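Local coordinates for T-lymphoma invasion and metastasis-inducing protein 1 (Homo sapiens, PDB 4K2P) that probably acts in signalling at tight junctions, its PH and coiled-coil region being linked to phosphoinositide binding and to interaction with the partner protein Par-3, at residues T114-H117 and S118-T122. The protein carries 5 engineered substitutions. Numbering follows the deposited sequence.
Sequences TAIH and SACAT
The C-terminal helix of the PH domain, 106-128, runs unbroken through Thr-114 to Thr-122, and Thr-114 and Ser-118 are joined there by two hydrogen bonds, one from backbone and one from side chain, that share a single carbonyl oxygen. The carbonyl O of Thr-114 accepts the ordinary i to i+4 bond from Ser-118 N at 3.0 Å and a second one from Ser-118 OG at 2.9 Å. The two donors approach from opposite faces of the carbonyl plane, the hydroxyl tilted 35° from it. Serine suits the place because its short side chain, with OG turned back beside its own backbone N (chi1 -75°), meets the carbonyl one turn earlier, so a hydroxyl within the buried contact finds an acceptor without leaving the helix. Thr-122 repeats the pattern one turn on: its OG1 donates to Ser-118 O at 3.1 Å, and its N reaches the same oxygen from the other face. Thr-114 OG1 in turn bonds to Glu-110 O, and the side-chain hydroxyls at 114, 118 and 122 all bond to the carbonyl four residues earlier.

Between these polar positions the regular bonds continue, among them Ala-121 N to His-117 O at 2.9 Å. On another side of the helix, Ile-116 CG2 lies 4.4 Å from Cys-120 SG, a loose apolar contact between two buried side chains.

The imidazole of His-117 uses both nitrogens, ND1 with Ser-201 OG and NE2 with Val-76 N, and so ties the helix to helix 168-203 and to strand 75-78. Ala-115 and Ala-119 touch Leu-43 of strand 37-44, their small methyls consistent with a close approach there, while Cys-120 and Ala-121 rest on Tyr-198 and Ser-118 on Leu-202, joining the PH domain to the long helix 168-203 of the CC-Ex region.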
ATOM      1  N   THR A 114      -6.149  -8.704   8.281  1.00 26.21           N
ATOM      2  CA  THR A 114      -6.535  -8.067   9.526  1.00 26.80           C
ATOM      3  C   THR A 114      -5.326  -7.876  10.426  1.00 26.53           C
ATOM      4  O   THR A 114      -5.150  -6.808  10.999  1.00 28.41           O
ATOM      5  CB  THR A 114      -7.606  -8.885  10.248  1.00 27.83           C
ATOM      6  OG1 THR A 114      -8.826  -8.801   9.509  1.00 27.93           O
ATOM      7  CG2 THR A 114      -7.862  -8.366  11.657  1.00 30.14           C
ATOM      8  N   ALA A 115      -4.474  -8.890  10.518  1.00 25.03           N
ATOM      9  CA  ALA A 115      -3.329  -8.845  11.423  1.00 24.93           C
ATOM     10  C   ALA A 115      -2.300  -7.816  10.959  1.00 25.20           C
ATOM     11  O   ALA A 115      -1.748  -7.074  11.770  1.00 25.04           O
ATOM     12  CB  ALA A 115      -2.686 -10.214  11.538  1.00 26.70           C
ATOM     13  N   ILE A 116      -2.046  -7.759   9.656  1.00 22.63           N
ATOM     14  CA  ILE A 116      -1.014  -6.861   9.151  1.00 23.88           C
ATOM     15  C   ILE A 116      -1.481  -5.413   9.262  1.00 22.44           C
ATOM     16  O   ILE A 116      -0.710  -4.545   9.658  1.00 23.70           O
ATOM     17  CB  ILE A 116      -0.627  -7.188   7.709  1.00 24.81           C
ATOM     18  CG1 ILE A 116       0.052  -8.558   7.656  1.00 25.58           C
ATOM     19  CG2 ILE A 116       0.335  -6.136   7.156  1.00 27.95           C
ATOM     20  CD1 ILE A 116       0.143  -9.160   6.273  1.00 25.66           C
ATOM     21  N   HIS A 117      -2.747  -5.164   8.942  1.00 21.16           N
ATOM     22  CA  HIS A 117      -3.307  -3.820   9.006  1.00 23.07           C
ATOM     23  C   HIS A 117      -3.390  -3.346  10.449  1.00 25.72           C
ATOM     24  O   HIS A 117      -3.213  -2.167  10.730  1.00 28.49           O
ATOM     25  CB  HIS A 117      -4.693  -3.779   8.360  1.00 21.17           C
ATOM     26  CG  HIS A 117      -4.649  -3.721   6.870  1.00 18.37           C
ATOM     27  ND1 HIS A 117      -5.761  -3.892   6.079  1.00 18.95           N
ATOM     28  CD2 HIS A 117      -3.614  -3.513   6.028  1.00 18.08           C
ATOM     29  CE1 HIS A 117      -5.413  -3.796   4.811  1.00 19.21           C
ATOM     30  NE2 HIS A 117      -4.116  -3.556   4.753  1.00 19.69           N
ATOM     31  N   SER A 118      -3.643  -4.276  11.364  1.00 25.78           N
ATOM     32  CA  SER A 118      -3.698  -3.953  12.785  1.00 27.66           C
ATOM     33  C   SER A 118      -2.334  -3.513  13.269  1.00 25.38           C
ATOM     34  O   SER A 118      -2.216  -2.585  14.055  1.00 24.86           O
ATOM     35  CB  SER A 118      -4.184  -5.148  13.602  1.00 32.82           C
ATOM     36  OG  SER A 118      -5.577  -5.329  13.440  1.00 37.18           O
ATOM     37  N   ALA A 119      -1.306  -4.214  12.808  1.00 26.07           N
ATOM     38  CA  ALA A 119       0.062  -3.884  13.154  1.00 27.69           C
ATOM     39  C   ALA A 119       0.408  -2.498  12.624  1.00 27.11           C
ATOM     40  O   ALA A 119       1.061  -1.719  13.302  1.00 27.15           O
ATOM     41  CB  ALA A 119       1.021  -4.924  12.595  1.00 28.25           C
ATOM     42  N   CYS A 120      -0.015  -2.212  11.397  1.00 24.40           N
ATOM     43  CA  CYS A 120       0.244  -0.917  10.782  1.00 25.12           C
ATOM     44  C   CYS A 120      -0.469   0.186  11.544  1.00 25.36           C
ATOM     45  O   CYS A 120       0.056   1.279  11.713  1.00 28.01           O
ATOM     46  CB  CYS A 120      -0.191  -0.916   9.319  1.00 24.02           C
ATOM     47  SG  CYS A 120       0.892  -1.888   8.260  1.00 26.70           S
ATOM     48  N   ALA A 121      -1.667  -0.119  12.021  1.00 25.13           N
ATOM     49  CA  ALA A 121      -2.473   0.855  12.724  1.00 27.09           C
ATOM     50  C   ALA A 121      -1.791   1.212  14.045  1.00 28.81           C
ATOM     51  O   ALA A 121      -1.744   2.383  14.432  1.00 28.89           O
ATOM     52  CB  ALA A 121      -3.870   0.313  12.959  1.00 29.65           C
ATOM     53  N   THR A 122      -1.258   0.194  14.718  1.00 28.95           N
ATOM     54  CA  THR A 122      -0.530   0.373  15.967  1.00 31.25           C
ATOM     55  C   THR A 122       0.735   1.183  15.733  1.00 31.49           C
ATOM     56  O   THR A 122       1.110   1.996  16.569  1.00 34.89           O
ATOM     57  CB  THR A 122      -0.142  -0.989  16.618  1.00 35.63           C
ATOM     58  OG1 THR A 122      -1.323  -1.735  16.932  1.00 35.04           O
ATOM     59  CG2 THR A 122       0.653  -0.774  17.898  1.00 38.20           C
TER